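Local coordinates for protein hydrogenase 2 maturation peptidase (Thaumarchaeota archaeon SCGC AB-539-E09, PDB 5TTX) that probably acts as a peptidase that trims the C-terminal tail of a [NiFe] hydrogenase large subunit during its maturation, at residues I126-R131 with E141-A146; N17-D22 with P135-S140; D23-R28 with A145-A150; L11-G16 with V64-S69; L84-L89 with K114-L119. One frame throughout, in Å; residues are numbered along the deposited sequence.

Contacts 1 to 3 gather beside the C-terminal ends of the parallel strands of one mixed sheet; contact 4 runs through its middle, and contact 5 lies across the chain's centre from contacts 1 to 3, 17 Å from contact 4. Contacts 1 and 3, with centres 6 Å apart, share the start of helix 141-158, which leans on strand 122-128 in one and helix 25-34 in the other. Contact 2, 11 Å from each, ties the loops leading into those two helices. Contact 4 joins strands 10-15 and 63-69, and 63-69 also borders 122-128. Along the chain contact 4 closes before contact 5 opens, and contact 5 closes before contact 1. Contact 5 joins two helices of an arm that meets the second subunit.

Contact 1 of 5, residues I126-R131 with E141-A146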
# COMPACT_ATOMS: atom_id res chain seq x y z
N ILE A 126 33.00 24.47 6.11
CA ILE A 126 33.98 25.28 6.80
C ILE A 126 33.51 26.73 6.72
O ILE A 126 33.48 27.33 5.63
CB ILE A 126 35.38 25.11 6.18
CG1 ILE A 126 35.89 23.68 6.43
CG2 ILE A 126 36.33 26.17 6.72
CD1 ILE A 126 37.07 23.29 5.55
N GLY A 127 33.10 27.28 7.86
CA GLY A 127 32.64 28.65 7.93
C GLY A 127 33.71 29.50 8.58
O GLY A 127 34.48 29.02 9.42
N CYS A 128 33.74 30.78 8.19
CA CYS A 128 34.66 31.77 8.72
C CYS A 128 33.89 32.95 9.31
O CYS A 128 33.02 33.51 8.64
CB CYS A 128 35.60 32.28 7.62
SG CYS A 128 36.70 33.57 8.21
N ILE A 129 34.19 33.32 10.55
CA ILE A 129 33.54 34.49 11.14
C ILE A 129 34.13 35.73 10.48
O ILE A 129 35.34 35.91 10.53
CB ILE A 129 33.73 34.55 12.65
CG1 ILE A 129 33.13 33.29 13.30
CG2 ILE A 129 33.09 35.86 13.21
CD1 ILE A 129 33.27 33.27 14.81
N PRO A 130 33.32 36.59 9.87
CA PRO A 130 33.85 37.77 9.20
C PRO A 130 34.21 38.86 10.20
O PRO A 130 33.81 38.85 11.37
CB PRO A 130 32.70 38.23 8.32
CG PRO A 130 31.49 37.94 9.19
CD PRO A 130 31.84 36.57 9.82
N ARG A 131 34.98 39.82 9.70
CA ARG A 131 35.08 41.08 10.40
C ARG A 131 34.03 42.04 9.89
O ARG A 131 33.29 42.64 10.67
CB ARG A 131 36.47 41.71 10.21
CG ARG A 131 36.51 43.10 10.86
CD ARG A 131 37.72 43.95 10.41
NE ARG A 131 37.65 45.26 11.03
CZ ARG A 131 38.46 46.29 10.77
NH1 ARG A 131 39.43 46.16 9.87
NH2 ARG A 131 38.30 47.44 11.40
N GLU A 141 42.21 41.84 7.37
CA GLU A 141 43.43 41.18 7.81
C GLU A 141 43.12 39.79 8.38
O GLU A 141 43.78 38.80 8.04
CB GLU A 141 44.10 42.10 8.83
CG GLU A 141 45.53 41.81 9.10
CD GLU A 141 46.26 42.98 9.73
OE1 GLU A 141 45.59 43.88 10.31
OE2 GLU A 141 47.51 43.00 9.64
N GLU A 142 42.10 39.69 9.24
CA GLU A 142 41.79 38.43 9.90
C GLU A 142 41.32 37.38 8.91
O GLU A 142 41.77 36.23 8.95
CB GLU A 142 40.73 38.63 10.98
CG GLU A 142 41.21 39.48 12.13
CD GLU A 142 40.75 40.93 11.99
OE1 GLU A 142 40.37 41.53 13.02
OE2 GLU A 142 40.78 41.46 10.84
N VAL A 143 40.42 37.76 8.00
CA VAL A 143 39.82 36.73 7.17
C VAL A 143 40.77 36.33 6.06
O VAL A 143 40.81 35.16 5.66
CB VAL A 143 38.46 37.20 6.64
CG1 VAL A 143 37.92 36.24 5.59
CG2 VAL A 143 37.46 37.36 7.82
N GLU A 144 41.60 37.26 5.60
CA GLU A 144 42.70 36.89 4.74
C GLU A 144 43.57 35.83 5.40
O GLU A 144 43.95 34.84 4.76
CB GLU A 144 43.55 38.10 4.38
CG GLU A 144 44.95 37.66 3.90
CD GLU A 144 45.42 38.34 2.64
OE1 GLU A 144 45.04 39.51 2.39
OE2 GLU A 144 46.21 37.70 1.91
N ALA A 145 43.95 36.04 6.67
CA ALA A 145 44.78 35.03 7.31
C ALA A 145 44.02 33.72 7.46
O ALA A 145 44.61 32.63 7.38
CB ALA A 145 45.31 35.54 8.65
N ALA A 146 42.69 33.81 7.60
CA ALA A 146 41.90 32.61 7.78
C ALA A 146 41.83 31.80 6.50
O ALA A 146 41.62 30.57 6.56
CB ALA A 146 40.49 32.96 8.27
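V143 and A146, on one side of the first turns of helix 141-158, receive the thiol of C128 at the end of strand 122-128. Strand, loop and helix follow one another in the chain, and the helix packs back on the strand's end. The apolar part is compact: C128 SG lies 3.8 Å from A146 CB and 3.9 Å from V143 CG2, with V143 CG1 equally near. SG stands anti to the backbone N of its residue (chi1 177°), which carries the sulfur toward the helix. Beyond the strand the chain runs over the same valine by its backbone. V143 CG2 is 3.7 Å from I129 O and 3.9 Å from P130 CA, so one methyl serves both the thiol and the departing loop. F25 of helix 25-34 also packs on C128 and V143. The charged pair lies farther along. R131 reaches past E142 in an extended chain, R131 CD coming 4.0 Å from E142 OE2. The guanidinium and carboxylate planes are turned 53° apart, and R131 NE stays 4.9 Å from E142 OE2, too long for a salt bridge. The chemistry implies that this strand-to-helix joint rests on buried van der Waals contact, with the opposite charges probably adding a mild, solvent-screened attraction.

Contact 2 of 5, residues N17-D22 with P135-S140; sequences NRLMGD and PSLELS
D22 holds S140 with both carboxylate oxygens. S140 N donates to D22 OD2 at 2.7 Å on its syn lone pair, and S140 OG donates to D22 OD1 at 2.8 Å, also on the syn side but 31° out of the carboxylate plane. The hydroxyl, at chi1 60°, lies between its own N and carbonyl carbon, where it also caps V143 N at the start of helix 141-158. D22 OD1 takes further bonds from R131 N and S132 N. Backbone bonds join L19 and G21 to S136 in a single beta bridge: S136 N donates to L19 O at 2.9 Å with a nearly straight 171° angle, and G21 N returns the bond to S136 O. A water bridges R18 O and L137 O. Apolar contacts are few and peripheral: L19 CD2 meets L137 CD2 at 3.7 Å, the two side chains lying side by side and pointing the same way, and the selenium of M20, a selenomethionine, rests on P135 CG. An alanine here in place of D22 would probably leave S140 N, S140 OG and the amides of R131 and S132 without this acceptor and let the loop shift. By gathering these donors, one carboxylate ties loop 17-22 to the start of helix 141-158.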
# COMPACT_ATOMS: atom_id res chain seq x y z
N ASN A 17 29.86 36.40 -1.72
CA ASN A 17 29.91 37.54 -2.62
C ASN A 17 31.24 38.28 -2.46
O ASN A 17 31.46 38.94 -1.43
CB ASN A 17 28.75 38.48 -2.33
CG ASN A 17 28.57 39.57 -3.38
OD1 ASN A 17 29.49 39.89 -4.14
ND2 ASN A 17 27.38 40.13 -3.42
N ARG A 18 32.11 38.18 -3.47
CA ARG A 18 33.42 38.85 -3.48
C ARG A 18 33.34 40.36 -3.29
O ARG A 18 34.34 40.97 -2.90
CB ARG A 18 34.16 38.62 -4.79
CG ARG A 18 34.83 37.28 -4.90
CD ARG A 18 35.40 37.10 -6.27
NE ARG A 18 35.76 35.70 -6.53
CZ ARG A 18 36.96 35.18 -6.26
NH1 ARG A 18 37.91 35.94 -5.70
NH2 ARG A 18 37.23 33.91 -6.56
N LEU A 19 32.20 40.98 -3.60
CA LEU A 19 32.03 42.42 -3.48
C LEU A 19 31.61 42.85 -2.09
O LEU A 19 31.42 44.06 -1.84
CB LEU A 19 30.99 42.90 -4.48
CG LEU A 19 31.16 42.37 -5.89
CD1 LEU A 19 30.04 42.92 -6.76
CD2 LEU A 19 32.51 42.80 -6.44
N MSE A 20 31.42 41.90 -1.18
CA MSE A 20 30.94 42.21 0.16
C MSE A 20 31.98 41.85 1.20
O MSE A 20 31.69 41.15 2.17
CB MSE A 20 29.62 41.48 0.44
CG MSE A 20 28.55 41.86 -0.53
SE MSE A 20 27.85 43.68 -0.24
CE MSE A 20 26.26 43.55 -1.40
N GLY A 21 33.20 42.32 0.98
CA GLY A 21 34.19 42.24 2.03
C GLY A 21 34.50 40.81 2.41
O GLY A 21 34.88 39.99 1.57
N ASP A 22 34.34 40.50 3.68
CA ASP A 22 34.72 39.18 4.15
C ASP A 22 33.75 38.08 3.72
O ASP A 22 34.03 36.90 3.96
CB ASP A 22 34.88 39.19 5.67
CG ASP A 22 36.07 40.02 6.13
OD1 ASP A 22 36.05 40.47 7.30
OD2 ASP A 22 37.02 40.26 5.33
N PRO A 135 30.28 46.54 1.75
CA PRO A 135 30.81 46.48 0.38
C PRO A 135 32.29 46.82 0.32
O PRO A 135 32.75 47.81 0.89
CB PRO A 135 29.96 47.51 -0.37
CG PRO A 135 28.60 47.44 0.37
CD PRO A 135 28.98 47.26 1.83
N SER A 136 33.04 45.98 -0.41
CA SER A 136 34.49 45.98 -0.45
C SER A 136 34.97 44.84 -1.34
O SER A 136 34.41 43.74 -1.30
CB SER A 136 35.09 45.81 0.96
OG SER A 136 36.51 45.81 0.91
N LEU A 137 36.00 45.11 -2.14
CA LEU A 137 36.72 44.11 -2.92
C LEU A 137 37.72 43.34 -2.08
O LEU A 137 38.30 42.36 -2.58
CB LEU A 137 37.45 44.78 -4.09
CG LEU A 137 36.52 45.60 -4.97
CD1 LEU A 137 37.28 46.47 -5.95
CD2 LEU A 137 35.56 44.68 -5.69
N GLU A 138 37.95 43.75 -0.83
CA GLU A 138 39.07 43.25 -0.05
C GLU A 138 38.60 42.48 1.17
O GLU A 138 37.50 42.71 1.69
CB GLU A 138 39.99 44.38 0.40
CG GLU A 138 40.58 45.24 -0.73
CD GLU A 138 41.54 44.49 -1.65
OE1 GLU A 138 41.93 43.34 -1.34
OE2 GLU A 138 41.92 45.07 -2.70
N LEU A 139 39.44 41.56 1.62
CA LEU A 139 39.24 40.88 2.89
C LEU A 139 39.93 41.67 3.99
O LEU A 139 40.98 42.28 3.77
CB LEU A 139 39.82 39.46 2.86
CG LEU A 139 39.36 38.48 1.79
CD1 LEU A 139 40.28 37.24 1.82
CD2 LEU A 139 37.89 38.07 1.97
N SER A 140 39.35 41.63 5.18
CA SER A 140 40.04 42.07 6.38
C SER A 140 41.31 41.26 6.60
O SER A 140 41.49 40.15 6.09
CB SER A 140 39.14 41.90 7.62
OG SER A 140 38.78 40.51 7.77
O HOH W 1 36.82 41.21 -4.71

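Contact 3 of 5, residues D23-R28 with A145-A150; sequences DGFGPR and AATHAA
The ring of F25, at the start of helix 25-34, turns its edge to A146 of helix 141-158: F25 CE2 comes 3.8 Å from A146 O, near the ring plane. Two methyls approach the ring obliquely from the same helix. A150 CB is 3.5 Å from F25 CZ, the tightest approach, and T147 CG2 is 3.9 Å from F25 CD2. The ring thus sits across one turn of the helix, beside three residues spaced along it. F25 CG lies anti to the backbone N (chi1 163°), which swings the ring out to this helix. Next to it, R28 CB faces T147 CG2 more loosely at 4.2 Å. T147 OG1 turns back to its own helix and bonds to E144 O, presenting its methyl to the other helix. L67 of strand 63-69 and L79 of strand 79-83 pack on F25 as well, placing the ring where two helices meet the sheet. A serine in place of F25 would probably open a gap between A150, T147 and the sheet and put a hydroxyl among apolar groups. A146 O accepts the helix bond from A150 N, and the ring edge lies beside it; the chemistry here is that of a buried hydrophobic joint between helices on one side of the sheet.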
# COMPACT_ATOMS: atom_id res chain seq x y z
N ASP A 23 32.62 38.41 3.07
CA ASP A 23 31.84 37.35 2.44
C ASP A 23 32.57 36.70 1.29
O ASP A 23 32.12 35.66 0.80
CB ASP A 23 30.49 37.87 1.94
CG ASP A 23 29.46 36.77 1.80
OD1 ASP A 23 29.40 35.91 2.72
OD2 ASP A 23 28.69 36.75 0.80
N GLY A 24 33.66 37.30 0.82
CA GLY A 24 34.49 36.65 -0.17
C GLY A 24 35.47 35.63 0.39
O GLY A 24 36.32 35.16 -0.36
N PHE A 25 35.37 35.26 1.67
CA PHE A 25 36.23 34.21 2.22
C PHE A 25 36.25 32.95 1.36
O PHE A 25 37.32 32.47 0.96
CB PHE A 25 35.78 33.88 3.65
CG PHE A 25 36.30 32.56 4.17
CD1 PHE A 25 35.48 31.42 4.22
CD2 PHE A 25 37.61 32.46 4.64
CE1 PHE A 25 35.97 30.20 4.73
CE2 PHE A 25 38.11 31.24 5.15
CZ PHE A 25 37.31 30.13 5.21
N GLY A 26 35.08 32.38 1.06
CA GLY A 26 35.02 31.12 0.35
C GLY A 26 35.67 31.16 -1.03
O GLY A 26 36.54 30.35 -1.35
N PRO A 27 35.21 32.08 -1.89
CA PRO A 27 35.85 32.22 -3.21
C PRO A 27 37.33 32.52 -3.14
O PRO A 27 38.08 32.10 -4.03
CB PRO A 27 35.08 33.39 -3.85
CG PRO A 27 33.68 33.33 -3.20
CD PRO A 27 33.94 32.84 -1.78
N ARG A 28 37.77 33.24 -2.10
CA ARG A 28 39.19 33.54 -1.99
C ARG A 28 40.00 32.30 -1.58
O ARG A 28 41.17 32.18 -1.96
CB ARG A 28 39.40 34.70 -1.02
CG ARG A 28 39.01 36.09 -1.60
CD ARG A 28 40.05 36.63 -2.62
NE ARG A 28 41.34 36.75 -1.97
CZ ARG A 28 41.78 37.87 -1.38
NH1 ARG A 28 41.03 38.98 -1.38
NH2 ARG A 28 42.96 37.87 -0.79
N ALA A 145 43.95 36.04 6.67
CA ALA A 145 44.78 35.03 7.31
C ALA A 145 44.02 33.72 7.46
O ALA A 145 44.61 32.63 7.38
CB ALA A 145 45.31 35.54 8.65
N ALA A 146 42.69 33.81 7.60
CA ALA A 146 41.90 32.61 7.78
C ALA A 146 41.83 31.80 6.50
O ALA A 146 41.62 30.57 6.56
CB ALA A 146 40.49 32.96 8.27
N THR A 147 41.98 32.45 5.33
CA THR A 147 41.98 31.70 4.08
C THR A 147 43.11 30.69 4.06
O THR A 147 42.93 29.55 3.61
CB THR A 147 42.08 32.63 2.87
OG1 THR A 147 43.27 33.42 2.94
CG2 THR A 147 40.87 33.54 2.77
N HIS A 148 44.28 31.06 4.59
CA HIS A 148 45.39 30.12 4.60
C HIS A 148 45.14 28.97 5.56
O HIS A 148 45.49 27.83 5.28
CB HIS A 148 46.70 30.85 4.93
CG HIS A 148 47.01 31.93 3.95
ND1 HIS A 148 47.54 31.67 2.70
CD2 HIS A 148 46.79 33.26 3.99
CE1 HIS A 148 47.64 32.79 2.03
NE2 HIS A 148 47.20 33.78 2.79
N ALA A 149 44.51 29.27 6.70
CA ALA A 149 44.13 28.22 7.64
C ALA A 149 43.08 27.29 7.03
O ALA A 149 43.16 26.06 7.19
CB ALA A 149 43.60 28.85 8.93
N ALA A 150 42.11 27.86 6.32
CA ALA A 150 41.10 27.03 5.69
C ALA A 150 41.74 26.13 4.65
O ALA A 150 41.35 24.97 4.51
CB ALA A 150 40.01 27.91 5.07

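Contact 4 of 5, residues L11-G16 with V64-S69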
# COMPACT_ATOMS: atom_id res chain seq x y z
N LEU A 11 34.64 17.93 -4.76
CA LEU A 11 34.25 19.31 -5.00
C LEU A 11 34.63 20.13 -3.78
O LEU A 11 34.19 19.81 -2.67
CB LEU A 11 32.75 19.44 -5.28
CG LEU A 11 32.24 20.91 -5.24
CD1 LEU A 11 32.90 21.72 -6.33
CD2 LEU A 11 30.70 21.02 -5.35
N VAL A 12 35.43 21.17 -3.98
CA VAL A 12 35.63 22.19 -2.96
C VAL A 12 34.98 23.47 -3.47
O VAL A 12 35.42 24.04 -4.48
CB VAL A 12 37.11 22.41 -2.64
CG1 VAL A 12 37.28 23.41 -1.49
CG2 VAL A 12 37.81 21.08 -2.33
N ALA A 13 33.94 23.93 -2.75
CA ALA A 13 33.06 25.00 -3.22
C ALA A 13 33.20 26.22 -2.34
O ALA A 13 32.92 26.16 -1.14
CB ALA A 13 31.60 24.54 -3.25
N GLY A 14 33.62 27.34 -2.93
CA GLY A 14 33.63 28.61 -2.23
C GLY A 14 32.34 29.37 -2.49
O GLY A 14 31.97 29.60 -3.65
N VAL A 15 31.66 29.76 -1.42
CA VAL A 15 30.35 30.38 -1.52
C VAL A 15 30.41 31.75 -0.88
O VAL A 15 30.85 31.88 0.27
CB VAL A 15 29.26 29.52 -0.84
CG1 VAL A 15 27.93 30.18 -0.97
CG2 VAL A 15 29.22 28.13 -1.43
N GLY A 16 29.95 32.76 -1.60
CA GLY A 16 29.79 34.10 -1.05
C GLY A 16 29.99 35.14 -2.13
O GLY A 16 30.26 34.84 -3.29
N VAL A 64 32.14 16.51 -0.90
CA VAL A 64 31.96 17.95 -1.06
C VAL A 64 32.45 18.65 0.19
O VAL A 64 32.19 18.20 1.32
CB VAL A 64 30.49 18.35 -1.32
CG1 VAL A 64 30.42 19.83 -1.55
CG2 VAL A 64 29.99 17.66 -2.55
N ILE A 65 33.17 19.75 -0.01
CA ILE A 65 33.58 20.67 1.04
C ILE A 65 33.08 22.05 0.66
O ILE A 65 33.42 22.56 -0.42
CB ILE A 65 35.11 20.69 1.20
CG1 ILE A 65 35.62 19.29 1.54
CG2 ILE A 65 35.58 21.74 2.22
CD1 ILE A 65 37.15 19.25 1.70
N PHE A 66 32.26 22.66 1.52
CA PHE A 66 31.71 23.99 1.31
C PHE A 66 32.44 24.98 2.20
O PHE A 66 32.64 24.71 3.40
CB PHE A 66 30.21 24.09 1.63
CG PHE A 66 29.32 23.71 0.48
CD1 PHE A 66 28.91 24.66 -0.43
CD2 PHE A 66 28.91 22.39 0.31
CE1 PHE A 66 28.10 24.30 -1.51
CE2 PHE A 66 28.09 22.03 -0.76
CZ PHE A 66 27.69 22.99 -1.67
N LEU A 67 32.80 26.12 1.63
CA LEU A 67 33.43 27.21 2.37
C LEU A 67 32.56 28.46 2.25
O LEU A 67 32.17 28.84 1.13
CB LEU A 67 34.85 27.47 1.86
CG LEU A 67 35.79 26.27 1.99
CD1 LEU A 67 36.49 26.14 0.68
CD2 LEU A 67 36.82 26.49 3.07
N ASP A 68 32.25 29.08 3.38
CA ASP A 68 31.42 30.26 3.36
C ASP A 68 31.73 31.10 4.59
O ASP A 68 32.57 30.74 5.42
CB ASP A 68 29.92 29.91 3.30
CG ASP A 68 29.44 29.15 4.54
OD1 ASP A 68 30.26 28.76 5.37
OD2 ASP A 68 28.22 28.94 4.69
N SER A 69 31.01 32.20 4.71
CA SER A 69 31.15 33.11 5.84
C SER A 69 29.94 32.94 6.75
O SER A 69 28.80 32.89 6.27
CB SER A 69 31.32 34.55 5.33
OG SER A 69 31.35 35.50 6.39
O HOH W 2 29.26 33.08 2.45
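L11 to V15 run beside V64 to D68 as neighbouring parallel strands in the mixed five-stranded sheet, order 2-1-3-5-4, of the hydrogenase maturation protease fold. The strand directions differ by 16°. The donors alternate between the two strands: I65 N to L11 O, A13 N to I65 O, L67 N to A13 O and V15 N to L67 O, each 2.8 Å. On the face of L11, A13, V64 and F66, small meets large. The methyl of A13 sits over the F66 ring as a CH-pi contact, CB 4.2 Å from the centroid, while V15 CG2 fits against the ring edge, 3.6 Å from F66 CD1. F66 CG points away from its carbonyl carbon (chi1 -86°), which brings the ring alongside strand 10-15. At the strand start L11 CD2 and V64 CG1 lie side by side. On the face of V12, I65 and L67, V12 CG1 fills the hollow beside L67 CD1 at 3.6 Å, and G14 adds no side chain next to L67. M99 and T100 of the second subunit pack on F66 and V15, and R98 of that subunit forms a salt bridge with D68. Where the strands part, a water stands 3.0 Å from V15 O and accepts a bond from S69 N, also at 3.0 Å.

Contact 5 of 5, residues L84-L89 with K114-L119; sequences LEVRGL and KSIGVL
I116 CG2 lies between two side chains of helix 86-98: it is 3.8 Å from V86 CG1 and 3.7 Å from L89 CD2, with the L89 chain crossing that of I116 at about a right angle. V86 CG1 also reaches L119 CB at 4.0 Å. The polar part belongs to R87, whose guanidinium presents its edge to L119 O; NH1 and NH2 each make a weak bond of 3.4 Å to that oxygen. The arginine starts away from the partner segment, and bends at chi2 and chi3 (-65° and 79°) fold it back. These contacts join the start of helix 86-98 to the end of helix 107-116, where a type I turn from I116 to L119 leads out; the two consecutive helices form an arm between the antiparallel strand 79-83 and strand 122-128. The turn offers L119 O to R87 while keeping L119 CB near V86. D90, further along the same helix, holds R87 NE in a salt bridge. Further out, V123 of strand 122-128 packs on V86, and V54 and L58 of helix 54-58 pack on L119. L89 and L96 of the second subunit pack on L89 and I116, respectively.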
# COMPACT_ATOMS: atom_id res chain seq x y z
N LEU A 84 27.41 17.84 7.58
CA LEU A 84 26.02 17.53 7.31
C LEU A 84 25.92 16.03 7.03
O LEU A 84 26.40 15.56 6.00
CB LEU A 84 25.51 18.34 6.13
CG LEU A 84 24.07 17.94 5.83
CD1 LEU A 84 23.20 18.36 7.03
CD2 LEU A 84 23.60 18.58 4.53
N GLU A 85 25.27 15.29 7.93
CA GLU A 85 25.11 13.84 7.78
C GLU A 85 23.90 13.55 6.89
O GLU A 85 22.76 13.44 7.35
CB GLU A 85 24.96 13.20 9.16
CG GLU A 85 26.20 12.46 9.65
CD GLU A 85 26.37 12.55 11.15
OE1 GLU A 85 25.49 13.11 11.84
OE2 GLU A 85 27.41 12.07 11.65
N VAL A 86 24.16 13.39 5.58
CA VAL A 86 23.07 13.41 4.61
C VAL A 86 22.32 12.08 4.56
O VAL A 86 21.10 12.06 4.36
CB VAL A 86 23.59 13.82 3.22
CG1 VAL A 86 22.43 13.89 2.22
CG2 VAL A 86 24.27 15.18 3.29
N ARG A 87 23.00 10.94 4.73
CA ARG A 87 22.24 9.69 4.76
C ARG A 87 21.30 9.66 5.96
O ARG A 87 20.14 9.25 5.84
CB ARG A 87 23.17 8.46 4.75
CG ARG A 87 23.87 8.14 3.38
CD ARG A 87 22.95 7.72 2.16
NE ARG A 87 22.26 8.83 1.46
CZ ARG A 87 22.81 9.70 0.59
NH1 ARG A 87 22.06 10.65 0.04
NH2 ARG A 87 24.09 9.66 0.28
N GLY A 88 21.76 10.16 7.11
CA GLY A 88 20.85 10.33 8.23
C GLY A 88 19.67 11.21 7.88
O GLY A 88 18.53 10.92 8.26
N LEU A 89 19.92 12.27 7.11
CA LEU A 89 18.85 13.20 6.76
C LEU A 89 17.80 12.55 5.86
O LEU A 89 16.60 12.80 6.05
CB LEU A 89 19.44 14.44 6.10
CG LEU A 89 18.48 15.45 5.48
CD1 LEU A 89 17.55 16.04 6.54
CD2 LEU A 89 19.26 16.54 4.73
N LYS A 114 14.12 13.91 -3.41
CA LYS A 114 14.79 13.59 -4.67
C LYS A 114 16.13 14.32 -4.78
O LYS A 114 17.12 13.76 -5.26
CB LYS A 114 13.90 13.93 -5.85
CG LYS A 114 14.51 13.57 -7.20
CD LYS A 114 13.51 13.79 -8.33
CE LYS A 114 12.94 15.21 -8.32
NZ LYS A 114 11.64 15.32 -9.05
N SER A 115 16.18 15.58 -4.32
CA SER A 115 17.46 16.28 -4.26
C SER A 115 18.40 15.63 -3.24
O SER A 115 19.50 15.19 -3.58
CB SER A 115 17.21 17.75 -3.93
OG SER A 115 16.14 18.26 -4.71
N ILE A 116 17.96 15.57 -1.98
CA ILE A 116 18.80 15.10 -0.88
C ILE A 116 19.35 13.71 -1.18
O ILE A 116 20.50 13.39 -0.85
CB ILE A 116 17.98 15.13 0.43
CG1 ILE A 116 17.49 16.54 0.69
CG2 ILE A 116 18.79 14.71 1.60
CD1 ILE A 116 18.61 17.55 0.80
N GLY A 117 18.56 12.86 -1.84
CA GLY A 117 18.93 11.48 -2.09
C GLY A 117 20.16 11.28 -2.96
O GLY A 117 20.72 10.17 -2.97
N VAL A 118 20.61 12.31 -3.68
CA VAL A 118 21.77 12.19 -4.55
C VAL A 118 22.95 13.05 -4.12
O VAL A 118 24.03 12.92 -4.72
CB VAL A 118 21.42 12.49 -6.03
CG1 VAL A 118 20.38 11.51 -6.56
CG2 VAL A 118 20.94 13.90 -6.16
N LEU A 119 22.79 13.94 -3.13
CA LEU A 119 23.95 14.56 -2.52
C LEU A 119 24.91 13.47 -2.05
O LEU A 119 24.46 12.36 -1.75
CB LEU A 119 23.57 15.43 -1.32
CG LEU A 119 22.68 16.67 -1.47
CD1 LEU A 119 22.60 17.48 -0.14
CD2 LEU A 119 23.16 17.54 -2.63